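Local structure of SnoaL-like domain-containing protein (Sphaerobacter thermophilus, 5TGN) at residues G33-P38 with L104-L109; H72-H77 with W92-D97; N18-S23 with E54-A59; T61-E66 with H77-T82. The protein is of unknown function but belongs to the SnoaL-like group of the NTF2 clan, whose cone-shaped alpha+beta fold often encloses a ligand pocket or active site. All coordinates share one frame; numbering follows the deposited sequence.

Interaction 1 of 4, residues G33-P38 with L104-L109; sequences GEIIAP and LTINHL
The parallel strand pair of the NTF2-like sheet joins Glu34-Ile36 to Leu104-Ile106, the short strand 33-37 running beside the C-terminal strand 100-108 with an 11° angle between their axes. Leu104 is held through both its N-H and its C=O: its N donates to Glu34 O (2.8 Å), and its O takes the N-H of Ile36, also at 2.8 Å. Ile106 N then reaches Ile36 O at 3.0 Å, the donor nearly in line with the carbonyl. Ile35 and Leu104 lean the same way, side by side, with Ile35 CG1 4.1 Å from Leu104 CD2. A chi1 of -62° sets Ile35 CG1 anti to the carbonyl carbon and thereby CG2 anti to the backbone N, where CG2 meets Ile106 CD1 at 3.7 Å. An alanine at Ile35 would remove both branches and would probably leave Leu104 CD2 and Ile106 CD1 without this apolar neighbour across the strand pair. Past the last bond, Pro38 CG abuts the His108 ring at CD2 (3.7 Å), the two side chains crossing at about a right angle. Ile35, Leu104 and Ile106 face the helices, Ile35 and Leu104 touching Tyr13 of helix 6-18, and Ile35 and Ile106 touching Phe52 of helix 46-54; Ile36 and Thr105 turn toward Val39 of the second subunit.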
loop_
_atom_site.group_PDB
_atom_site.type_symbol
_atom_site.label_atom_id
_atom_site.label_comp_id
_atom_site.label_asym_id
_atom_site.label_seq_id
_atom_site.Cartn_x
_atom_site.Cartn_y
_atom_site.Cartn_z
ATOM N N GLY A 33 -7.208 6.943 18.438
ATOM C CA GLY A 33 -5.971 6.362 17.965
ATOM C C GLY A 33 -6.081 6.029 16.488
ATOM O O GLY A 33 -7.157 6.067 15.892
ATOM N N GLU A 34 -4.949 5.703 15.873
ATOM C CA GLU A 34 -4.995 5.490 14.438
ATOM C C GLU A 34 -3.912 4.531 13.969
ATOM O O GLU A 34 -2.861 4.367 14.603
ATOM C CB GLU A 34 -4.846 6.812 13.689
ATOM C CG GLU A 34 -3.484 7.413 13.875
ATOM C CD GLU A 34 -3.389 8.825 13.343
ATOM O OE1 GLU A 34 -4.443 9.499 13.240
ATOM O OE2 GLU A 34 -2.254 9.264 13.040
ATOM N N ILE A 35 -4.160 3.957 12.792
ATOM C CA ILE A 35 -3.154 3.213 12.042
ATOM C C ILE A 35 -2.854 3.985 10.766
ATOM O O ILE A 35 -3.777 4.423 10.066
ATOM C CB ILE A 35 -3.632 1.798 11.693
ATOM C CG1 ILE A 35 -3.883 0.992 12.968
ATOM C CG2 ILE A 35 -2.600 1.095 10.803
ATOM C CD1 ILE A 35 -4.376 -0.423 12.674
ATOM N N ILE A 36 -1.575 4.166 10.466
ATOM C CA ILE A 36 -1.152 4.735 9.183
ATOM C C ILE A 36 -0.552 3.590 8.391
ATOM O O ILE A 36 0.390 2.928 8.862
ATOM C CB ILE A 36 -0.123 5.860 9.353
ATOM C CG1 ILE A 36 -0.529 6.810 10.492
ATOM C CG2 ILE A 36 0.094 6.593 7.995
ATOM C CD1 ILE A 36 0.226 8.206 10.462
ATOM N N ALA A 37 -1.070 3.360 7.208
ATOM C CA ALA A 37 -0.648 2.175 6.475
ATOM C C ALA A 37 -0.548 2.564 5.011
ATOM O O ALA A 37 -0.996 3.658 4.650
ATOM C CB ALA A 37 -1.648 1.024 6.694
ATOM N N PRO A 38 0.037 1.728 4.142
ATOM C CA PRO A 38 0.116 2.098 2.715
ATOM C C PRO A 38 -1.256 2.343 2.098
ATOM O O PRO A 38 -2.225 1.656 2.416
ATOM C CB PRO A 38 0.784 0.879 2.076
ATOM C CG PRO A 38 1.587 0.247 3.166
ATOM C CD PRO A 38 0.767 0.480 4.430
ATOM N N LEU A 104 -0.240 3.655 15.334
ATOM C CA LEU A 104 0.588 2.577 14.813
ATOM C C LEU A 104 0.918 2.913 13.364
ATOM O O LEU A 104 0.012 3.159 12.559
ATOM C CB LEU A 104 -0.120 1.219 14.932
ATOM C CG LEU A 104 0.444 0.115 14.022
ATOM C CD1 LEU A 104 1.853 -0.247 14.415
ATOM C CD2 LEU A 104 -0.495 -1.100 14.020
ATOM N N THR A 105 2.211 2.984 13.043
ATOM C CA THR A 105 2.664 3.211 11.666
ATOM C C THR A 105 3.228 1.896 11.134
ATOM O O THR A 105 4.033 1.250 11.813
ATOM C CB THR A 105 3.739 4.310 11.613
ATOM O OG1 THR A 105 3.201 5.561 12.076
ATOM C CG2 THR A 105 4.277 4.499 10.186
ATOM N N ILE A 106 2.819 1.493 9.938
ATOM C CA ILE A 106 3.217 0.192 9.397
ATOM C C ILE A 106 4.043 0.427 8.135
ATOM O O ILE A 106 3.503 0.826 7.099
ATOM C CB ILE A 106 2.005 -0.707 9.108
ATOM C CG1 ILE A 106 1.109 -0.755 10.347
ATOM C CG2 ILE A 106 2.471 -2.147 8.729
ATOM C CD1 ILE A 106 -0.162 -1.615 10.140
ATOM N N ASN A 107 5.345 0.175 8.217
ATOM C CA ASN A 107 6.265 0.383 7.095
ATOM C C ASN A 107 6.678 -0.962 6.524
ATOM O O ASN A 107 7.166 -1.824 7.263
ATOM C CB ASN A 107 7.525 1.119 7.536
ATOM C CG ASN A 107 7.264 2.556 7.965
ATOM O OD1 ASN A 107 6.579 3.308 7.282
ATOM N ND2 ASN A 107 7.865 2.955 9.070
ATOM N N HIS A 108 6.512 -1.132 5.220
ATOM C CA HIS A 108 7.126 -2.274 4.549
ATOM C C HIS A 108 8.622 -2.044 4.404
ATOM O O HIS A 108 9.057 -0.991 3.930
ATOM C CB HIS A 108 6.501 -2.504 3.177
ATOM C CG HIS A 108 5.083 -2.983 3.240
ATOM N ND1 HIS A 108 4.671 -4.176 2.684
ATOM C CD2 HIS A 108 3.990 -2.446 3.823
ATOM C CE1 HIS A 108 3.378 -4.336 2.896
ATOM N NE2 HIS A 108 2.940 -3.300 3.584
ATOM N N LEU A 109 9.410 -3.038 4.798
ATOM C CA LEU A 109 10.855 -3.000 4.663
ATOM C C LEU A 109 11.265 -3.697 3.370
ATOM O O LEU A 109 10.473 -4.403 2.740
ATOM C CB LEU A 109 11.517 -3.669 5.871
ATOM C CG LEU A 109 11.119 -3.115 7.249
ATOM C CD1 LEU A 109 11.806 -3.958 8.334
ATOM C CD2 LEU A 109 11.568 -1.687 7.349
#

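Interaction 2 of 4, residues H72-H77 with W92-D97; sequences HRVVLH and WIFDVD
Arg73 and Asp95 stand side by side on one face of an antiparallel strand pair, their guanidinium and carboxylate planes 29° apart, too distant for a salt bridge, with NE 4.3 Å from OD1. A water fills in: it accepts from Arg73 NE in the guanidinium plane and donates to Asp95 OD1, while a second water links the same OD1 to His72 O. The Arg73 chain, extended with CG anti to the backbone N (chi1 -176°), runs alongside Ile93, whose CG2 lies 3.8 Å from NE; Val75 CG2 sits over one face of the guanidinium, offset toward its rim. A methionine in place of Arg73 would probably leave the bridging water without its NE donor and Asp95 without one of the positive charges near it. On the other face, Leu76 CD1 approaches Phe94 CE2 obliquely (3.9 Å), and Leu76 CB packs 4.2 Å from Trp92 CE3. Val74 O is held by Phe94 N (2.7 Å, 175° at the hydrogen) and also lies at the Phe94 ring edge. The Val74-Phe94 and Leu76-Trp92 pairs each exchange two backbone bonds. Val74, Leu76 and Phe94 pack under helix 6-18, where Tyr13 meets the Phe94 ring; strands 60-69 and 100-108 flank the pair within the sheet.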
loop_
_atom_site.group_PDB
_atom_site.type_symbol
_atom_site.label_atom_id
_atom_site.label_comp_id
_atom_site.label_asym_id
_atom_site.label_seq_id
_atom_site.Cartn_x
_atom_site.Cartn_y
_atom_site.Cartn_z
ATOM N N HIS A 72 6.924 4.606 26.024
ATOM C CA HIS A 72 5.983 5.267 25.136
ATOM C C HIS A 72 6.186 4.970 23.656
ATOM O O HIS A 72 5.375 5.419 22.845
ATOM C CB HIS A 72 6.032 6.780 25.370
ATOM C CG HIS A 72 5.887 7.152 26.821
ATOM N ND1 HIS A 72 6.963 7.487 27.616
ATOM C CD2 HIS A 72 4.800 7.180 27.628
ATOM C CE1 HIS A 72 6.539 7.739 28.844
ATOM N NE2 HIS A 72 5.231 7.556 28.878
ATOM N N ARG A 73 7.206 4.207 23.273
ATOM C CA ARG A 73 7.373 3.909 21.858
ATOM C C ARG A 73 7.934 2.509 21.709
ATOM O O ARG A 73 8.829 2.115 22.458
ATOM C CB ARG A 73 8.281 4.936 21.176
ATOM C CG ARG A 73 8.436 4.761 19.667
ATOM C CD ARG A 73 9.161 5.983 19.076
ATOM N NE ARG A 73 9.447 5.839 17.648
ATOM C CZ ARG A 73 10.580 5.334 17.153
ATOM N NH1 ARG A 73 11.551 4.922 17.974
ATOM N NH2 ARG A 73 10.748 5.235 15.836
ATOM N N VAL A 74 7.399 1.748 20.752
ATOM C CA VAL A 74 7.914 0.411 20.461
ATOM C C VAL A 74 8.074 0.274 18.948
ATOM O O VAL A 74 7.166 0.637 18.186
ATOM C CB VAL A 74 6.971 -0.682 21.007
ATOM C CG1 VAL A 74 7.460 -2.060 20.605
ATOM C CG2 VAL A 74 6.854 -0.589 22.540
ATOM N N VAL A 75 9.206 -0.274 18.515
ATOM C CA VAL A 75 9.401 -0.691 17.133
ATOM C C VAL A 75 9.579 -2.203 17.103
ATOM O O VAL A 75 10.515 -2.734 17.721
ATOM C CB VAL A 75 10.600 0.013 16.493
ATOM C CG1 VAL A 75 10.763 -0.414 15.022
ATOM C CG2 VAL A 75 10.459 1.532 16.626
ATOM N N LEU A 76 8.704 -2.892 16.364
ATOM C CA LEU A 76 8.881 -4.313 16.066
ATOM C C LEU A 76 9.200 -4.488 14.587
ATOM O O LEU A 76 8.641 -3.786 13.742
ATOM C CB LEU A 76 7.628 -5.135 16.382
ATOM C CG LEU A 76 6.975 -4.967 17.753
ATOM C CD1 LEU A 76 5.708 -5.815 17.797
ATOM C CD2 LEU A 76 7.967 -5.337 18.879
ATOM N N HIS A 77 10.102 -5.417 14.281
ATOM C CA HIS A 77 10.306 -5.902 12.924
ATOM C C HIS A 77 9.831 -7.343 12.866
ATOM O O HIS A 77 9.973 -8.091 13.840
ATOM C CB HIS A 77 11.770 -5.801 12.503
ATOM C CG HIS A 77 12.222 -4.395 12.245
ATOM N ND1 HIS A 77 13.436 -4.095 11.671
ATOM C CD2 HIS A 77 11.608 -3.206 12.471
ATOM C CE1 HIS A 77 13.556 -2.781 11.560
ATOM N NE2 HIS A 77 12.458 -2.218 12.039
ATOM N N TRP A 92 6.620 -2.304 12.534
ATOM C CA TRP A 92 5.479 -1.716 13.241
ATOM C C TRP A 92 6.019 -0.706 14.249
ATOM O O TRP A 92 6.810 -1.068 15.125
ATOM C CB TRP A 92 4.662 -2.789 13.973
ATOM C CG TRP A 92 3.921 -3.766 13.088
ATOM C CD1 TRP A 92 2.618 -3.666 12.642
ATOM C CD2 TRP A 92 4.418 -5.018 12.590
ATOM N NE1 TRP A 92 2.294 -4.768 11.878
ATOM C CE2 TRP A 92 3.382 -5.609 11.829
ATOM C CE3 TRP A 92 5.639 -5.694 12.713
ATOM C CZ2 TRP A 92 3.534 -6.855 11.192
ATOM C CZ3 TRP A 92 5.790 -6.921 12.080
ATOM C CH2 TRP A 92 4.741 -7.484 11.319
ATOM N N ILE A 93 5.605 0.550 14.139
ATOM C CA ILE A 93 6.052 1.589 15.079
ATOM C C ILE A 93 4.845 1.989 15.907
ATOM O O ILE A 93 3.900 2.560 15.363
ATOM C CB ILE A 93 6.641 2.814 14.362
ATOM C CG1 ILE A 93 7.789 2.393 13.422
ATOM C CG2 ILE A 93 7.105 3.892 15.394
ATOM C CD1 ILE A 93 8.291 3.554 12.522
ATOM N N PHE A 94 4.869 1.705 17.218
ATOM C CA PHE A 94 3.756 1.996 18.124
ATOM C C PHE A 94 4.098 3.226 18.963
ATOM O O PHE A 94 5.122 3.229 19.663
ATOM C CB PHE A 94 3.488 0.833 19.082
ATOM C CG PHE A 94 3.082 -0.439 18.435
ATOM C CD1 PHE A 94 1.731 -0.793 18.353
ATOM C CD2 PHE A 94 4.037 -1.330 17.959
ATOM C CE1 PHE A 94 1.342 -2.013 17.771
ATOM C CE2 PHE A 94 3.658 -2.536 17.347
ATOM C CZ PHE A 94 2.328 -2.879 17.250
ATOM N N ASP A 95 3.249 4.257 18.910
ATOM C CA ASP A 95 3.294 5.368 19.870
ATOM C C ASP A 95 2.198 5.149 20.909
ATOM O O ASP A 95 1.021 5.016 20.552
ATOM C CB ASP A 95 3.106 6.727 19.175
ATOM C CG ASP A 95 4.157 6.980 18.089
ATOM O OD1 ASP A 95 5.365 6.981 18.424
ATOM O OD2 ASP A 95 3.788 7.149 16.897
ATOM N N VAL A 96 2.581 5.135 22.189
ATOM C CA VAL A 96 1.703 4.730 23.282
ATOM C C VAL A 96 1.583 5.880 24.269
ATOM O O VAL A 96 2.569 6.567 24.559
ATOM C CB VAL A 96 2.234 3.456 23.979
ATOM C CG1 VAL A 96 1.476 3.157 25.296
ATOM C CG2 VAL A 96 2.223 2.284 22.996
ATOM N N ASP A 97 0.370 6.097 24.771
ATOM C CA ASP A 97 0.157 7.046 25.850
ATOM C C ASP A 97 -1.024 6.576 26.688
ATOM O O ASP A 97 -2.018 6.086 26.150
ATOM C CB ASP A 97 -0.083 8.466 25.315
ATOM C CG ASP A 97 0.193 9.543 26.370
ATOM O OD1 ASP A 97 0.849 9.236 27.388
ATOM O OD2 ASP A 97 -0.235 10.702 26.183
HETATM O O HOH W 1 5.822 7.879 20.954
HETATM O O HOH W 2 7.228 7.229 16.385
#

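Interaction 3 of 4, residues N18-S23 with E54-A59; sequences NGRDGS and EAAPPA
A water-bridged surface contact brings the end of helix 6-18 and the turn leading into helix 22-26 against the Glu54-Ala59 connection that follows helix 46-54. At one end a water donates to both Asn18 O (2.9 Å) and Ala59 O (3.2 Å), tying two backbone carbonyls together. At the other end a second water accepts from Gly22 N at 3.0 Å and lies implausibly close to Glu54 OE1, so that its link from the start of helix 22-26 to this carboxylate is uncertain in detail. Between them reaches the Arg20 side chain, which is poorly ordered and has its NH2 placed too close to Ala56 O, so its exact position is doubtful. As modelled, the chain bends to carry its guanidinium across the gap toward Ala56 and Pro58, with NH1 3.5 Å from Pro58 CD and the Pro57-Pro58 peptide over one guanidinium face. The Arg20 backbone has a positive phi of 60° as the C-prime residue of a Schellman motif that closes helix 6-18. Asp21 then N-caps helix 22-26 through Gly24 N and also pairs with Arg16, while Asn18 OD1 accepts from Thr61 N at the start of strand 60-69; Ala55-Pro58 touch the third and fourth subunits.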
loop_
_atom_site.group_PDB
_atom_site.type_symbol
_atom_site.label_atom_id
_atom_site.label_comp_id
_atom_site.label_asym_id
_atom_site.label_seq_id
_atom_site.Cartn_x
_atom_site.Cartn_y
_atom_site.Cartn_z
ATOM N N ASN A 18 -2.715 -11.875 14.278
ATOM C CA ASN A 18 -2.606 -13.297 13.913
ATOM C C ASN A 18 -3.916 -14.042 14.117
ATOM O O ASN A 18 -4.183 -15.033 13.428
ATOM C CB ASN A 18 -1.508 -13.986 14.729
ATOM C CG ASN A 18 -0.136 -13.710 14.178
ATOM O OD1 ASN A 18 0.052 -13.740 12.968
ATOM N ND2 ASN A 18 0.825 -13.424 15.047
ATOM N N GLY A 19 -4.728 -13.609 15.078
ATOM C CA GLY A 19 -6.012 -14.229 15.309
ATOM C C GLY A 19 -7.141 -13.652 14.486
ATOM O O GLY A 19 -8.298 -14.000 14.733
ATOM N N ARG A 20 -6.838 -12.776 13.527
ATOM C CA ARG A 20 -7.814 -12.082 12.685
ATOM C C ARG A 20 -8.780 -11.219 13.502
ATOM O O ARG A 20 -9.850 -10.839 13.014
ATOM C CB ARG A 20 -8.597 -13.072 11.812
ATOM C CG ARG A 20 -7.718 -13.976 10.957
ATOM C CD ARG A 20 -8.246 -14.093 9.533
ATOM N NE ARG A 20 -8.242 -12.791 8.876
ATOM C CZ ARG A 20 -8.488 -12.594 7.586
ATOM N NH1 ARG A 20 -8.765 -13.620 6.786
ATOM N NH2 ARG A 20 -8.455 -11.362 7.101
ATOM N N ASP A 21 -8.400 -10.874 14.730
ATOM C CA ASP A 21 -9.341 -10.366 15.724
ATOM C C ASP A 21 -9.317 -8.846 15.655
ATOM O O ASP A 21 -8.621 -8.178 16.413
ATOM C CB ASP A 21 -8.971 -10.910 17.093
ATOM C CG ASP A 21 -9.878 -10.410 18.192
ATOM O OD1 ASP A 21 -10.893 -9.728 17.908
ATOM O OD2 ASP A 21 -9.561 -10.695 19.356
ATOM N N GLY A 22 -10.112 -8.285 14.738
ATOM C CA GLY A 22 -10.096 -6.834 14.553
ATOM C C GLY A 22 -10.590 -6.066 15.767
ATOM O O GLY A 22 -10.068 -4.991 16.087
ATOM N N SER A 23 -11.605 -6.600 16.460
ATOM C CA SER A 23 -12.118 -5.915 17.644
ATOM C C SER A 23 -11.111 -5.942 18.778
ATOM O O SER A 23 -10.918 -4.938 19.470
ATOM C CB SER A 23 -13.427 -6.544 18.123
ATOM O OG SER A 23 -14.427 -6.489 17.127
ATOM N N GLU A 54 -9.578 -6.383 9.374
ATOM C CA GLU A 54 -10.401 -7.395 8.722
ATOM C C GLU A 54 -10.121 -7.496 7.221
ATOM O O GLU A 54 -10.381 -8.545 6.625
ATOM C CB GLU A 54 -11.888 -7.092 8.983
ATOM C CG GLU A 54 -12.356 -7.656 10.343
ATOM C CD GLU A 54 -13.546 -6.910 10.970
ATOM O OE1 GLU A 54 -13.955 -7.318 12.083
ATOM O OE2 GLU A 54 -14.058 -5.922 10.376
ATOM N N ALA A 55 -9.579 -6.447 6.603
ATOM C CA ALA A 55 -9.286 -6.477 5.171
ATOM C C ALA A 55 -8.009 -7.253 4.817
ATOM O O ALA A 55 -7.770 -7.506 3.623
ATOM C CB ALA A 55 -9.199 -5.042 4.650
ATOM N N ALA A 56 -7.210 -7.654 5.815
ATOM C CA ALA A 56 -5.970 -8.401 5.582
ATOM C C ALA A 56 -6.247 -9.802 5.037
ATOM O O ALA A 56 -7.237 -10.436 5.406
ATOM C CB ALA A 56 -5.178 -8.530 6.890
ATOM N N PRO A 57 -5.375 -10.322 4.179
ATOM C CA PRO A 57 -5.483 -11.734 3.782
ATOM C C PRO A 57 -5.117 -12.634 4.945
ATOM O O PRO A 57 -4.417 -12.187 5.864
ATOM C CB PRO A 57 -4.453 -11.856 2.652
ATOM C CG PRO A 57 -3.430 -10.812 2.976
ATOM C CD PRO A 57 -4.212 -9.658 3.544
ATOM N N PRO A 58 -5.589 -13.895 4.959
ATOM C CA PRO A 58 -4.995 -14.887 5.866
ATOM C C PRO A 58 -3.479 -14.805 5.826
ATOM O O PRO A 58 -2.864 -14.874 4.754
ATOM C CB PRO A 58 -5.510 -16.222 5.314
ATOM C CG PRO A 58 -6.814 -15.860 4.695
ATOM C CD PRO A 58 -6.653 -14.482 4.124
ATOM N N ALA A 59 -2.878 -14.600 6.992
ATOM C CA ALA A 59 -1.443 -14.387 7.095
ATOM C C ALA A 59 -1.028 -14.719 8.514
ATOM O O ALA A 59 -1.843 -14.677 9.434
ATOM C CB ALA A 59 -1.072 -12.940 6.736
HETATM O O HOH W 3 -2.299 -16.590 11.909
HETATM O O HOH W 4 -12.717 -9.019 13.333
#

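Interaction 4 of 4, residues T61-E66 with H77-T82; sequences TAQIAE and HGVVQT
His77 opens the segment with a pair of backbone bonds to Ala65 in the antiparallel hairpin of strands 60-69 and 73-81: its O accepts Ala65 N at 2.8 Å and its N donates to Ala65 O at 2.9 Å. The same carbonyl oxygen also receives a CA-H contact from Ile64 at 3.3 Å. Next, Gly78 packs by its bare CA against Ile64 CD1 (4.0 Å); a CB here would clash with that methyl. The register slips by one between the Ala62 and Ala65 pairs, a beta bulge, and within it Gln63 adopts a positive phi of 45°. Val79 resumes the pairing, its N giving a nearly straight bond to Ala62 O (2.9 Å, 177° at the hydrogen) and its O taking Ala62 N at 3.0 Å. The Val79 side chain meets the end of Gln63: a chi1 of -180° puts CG1 anti to the backbone N and CG2 anti to the carbonyl carbon, and CG2 lies 3.7 Å from Gln63 OE1 and close to CD, an apolar branch against an amide. On the opposite face of the sheet, Val80 CG2 comes within 3.7 Å of Thr61 OG1. Beyond it Gln81 bonds by its backbone to Thr60. Strand 88-97 borders the other side of strand 73-81, where Trp92 packs on Thr61 and Ile64, while helix 6-18 reaches Thr61 through Ile14.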
loop_
_atom_site.group_PDB
_atom_site.type_symbol
_atom_site.label_atom_id
_atom_site.label_comp_id
_atom_site.label_asym_id
_atom_site.label_seq_id
_atom_site.Cartn_x
_atom_site.Cartn_y
_atom_site.Cartn_z
ATOM N N THR A 61 2.092 -13.621 11.322
ATOM C CA THR A 61 3.122 -12.640 11.623
ATOM C C THR A 61 4.040 -13.231 12.679
ATOM O O THR A 61 3.616 -13.420 13.822
ATOM C CB THR A 61 2.495 -11.348 12.136
ATOM O OG1 THR A 61 1.579 -10.832 11.167
ATOM C CG2 THR A 61 3.573 -10.342 12.444
ATOM N N ALA A 62 5.294 -13.496 12.313
ATOM C CA ALA A 62 6.226 -14.193 13.191
ATOM C C ALA A 62 7.623 -13.575 13.045
ATOM O O ALA A 62 7.794 -12.498 12.453
ATOM C CB ALA A 62 6.219 -15.698 12.887
ATOM N N GLN A 63 8.618 -14.266 13.615
ATOM C CA GLN A 63 10.008 -13.801 13.697
ATOM C C GLN A 63 10.082 -12.341 14.141
ATOM O O GLN A 63 10.761 -11.510 13.530
ATOM C CB GLN A 63 10.735 -13.987 12.370
ATOM C CG GLN A 63 10.804 -15.426 11.860
ATOM C CD GLN A 63 11.371 -15.485 10.457
ATOM O OE1 GLN A 63 10.683 -15.881 9.517
ATOM N NE2 GLN A 63 12.622 -15.061 10.303
ATOM N N ILE A 64 9.356 -12.028 15.212
ATOM C CA ILE A 64 9.324 -10.664 15.718
ATOM C C ILE A 64 10.634 -10.346 16.423
ATOM O O ILE A 64 11.079 -11.081 17.309
ATOM C CB ILE A 64 8.134 -10.470 16.655
ATOM C CG1 ILE A 64 6.830 -10.665 15.868
ATOM C CG2 ILE A 64 8.198 -9.074 17.272
ATOM C CD1 ILE A 64 6.507 -9.490 14.944
ATOM N N ALA A 65 11.277 -9.268 16.007
ATOM C CA ALA A 65 12.398 -8.714 16.743
ATOM C C ALA A 65 11.942 -7.389 17.330
ATOM O O ALA A 65 11.401 -6.536 16.616
ATOM C CB ALA A 65 13.631 -8.531 15.855
ATOM N N GLU A 66 12.112 -7.246 18.636
ATOM C CA GLU A 66 11.760 -6.019 19.335
ATOM C C GLU A 66 12.964 -5.099 19.193
ATOM O O GLU A 66 13.962 -5.260 19.892
ATOM C CB GLU A 66 11.391 -6.340 20.789
ATOM C CG GLU A 66 10.676 -7.723 20.885
ATOM C CD GLU A 66 9.925 -8.010 22.204
ATOM O OE1 GLU A 66 10.488 -7.769 23.303
ATOM O OE2 GLU A 66 8.769 -8.515 22.131
ATOM N N HIS A 77 10.102 -5.417 14.281
ATOM C CA HIS A 77 10.306 -5.902 12.924
ATOM C C HIS A 77 9.831 -7.343 12.866
ATOM O O HIS A 77 9.973 -8.091 13.840
ATOM C CB HIS A 77 11.770 -5.801 12.503
ATOM C CG HIS A 77 12.222 -4.395 12.245
ATOM N ND1 HIS A 77 13.436 -4.095 11.671
ATOM C CD2 HIS A 77 11.608 -3.206 12.471
ATOM C CE1 HIS A 77 13.556 -2.781 11.560
ATOM N NE2 HIS A 77 12.458 -2.218 12.039
ATOM N N GLY A 78 9.231 -7.726 11.743
ATOM C CA GLY A 78 8.700 -9.075 11.672
ATOM C C GLY A 78 8.559 -9.530 10.236
ATOM O O GLY A 78 8.804 -8.776 9.292
ATOM N N VAL A 79 8.180 -10.796 10.084
ATOM C CA VAL A 79 7.969 -11.410 8.781
ATOM C C VAL A 79 6.502 -11.802 8.721
ATOM O O VAL A 79 6.001 -12.472 9.628
ATOM C CB VAL A 79 8.900 -12.629 8.569
ATOM C CG1 VAL A 79 8.674 -13.269 7.194
ATOM C CG2 VAL A 79 10.349 -12.233 8.738
ATOM N N VAL A 80 5.810 -11.382 7.673
ATOM C CA VAL A 80 4.420 -11.780 7.445
ATOM C C VAL A 80 4.393 -12.811 6.317
ATOM O O VAL A 80 4.848 -12.525 5.205
ATOM C CB VAL A 80 3.531 -10.574 7.109
ATOM C CG1 VAL A 80 2.091 -11.044 6.776
ATOM C CG2 VAL A 80 3.513 -9.580 8.285
ATOM N N GLN A 81 3.914 -14.019 6.609
ATOM C CA GLN A 81 3.778 -15.056 5.603
ATOM C C GLN A 81 2.311 -15.312 5.274
ATOM O O GLN A 81 1.435 -15.210 6.140
ATOM C CB GLN A 81 4.452 -16.348 6.073
ATOM C CG GLN A 81 5.964 -16.154 6.170
ATOM C CD GLN A 81 6.679 -17.377 6.664
ATOM O OE1 GLN A 81 6.822 -17.568 7.870
ATOM N NE2 GLN A 81 7.133 -18.222 5.737
ATOM N N THR A 82 2.061 -15.676 4.025
ATOM C CA THR A 82 0.734 -15.964 3.496
ATOM C C THR A 82 0.761 -17.250 2.692
ATOM O O THR A 82 1.834 -17.799 2.403
ATOM C CB THR A 82 0.236 -14.823 2.596
ATOM O OG1 THR A 82 1.181 -14.625 1.539
ATOM C CG2 THR A 82 0.009 -13.503 3.389
#

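From the N terminus, the turn after helix 6-18 first meets the loop after helix 46-54, so interaction 3 closes around strands 33-37 and 41-44. Interaction 1 starts within that span and ends near the C terminus, so the two cross. Interactions 4 and 2 fall within the long span of interaction 1; they cross each other, share His77, and set strand 73-81 between 60-69 and 88-97. Thr105 O to Ile93 N, a probable hydrogen bond, joins interactions 1 and 2, and Leu109 CD1 packs on His77 between 1 and 4. Ala59 packs on Gln81 and Thr82 between interactions 3 and 4, fastening the helical layer to the sheet edge.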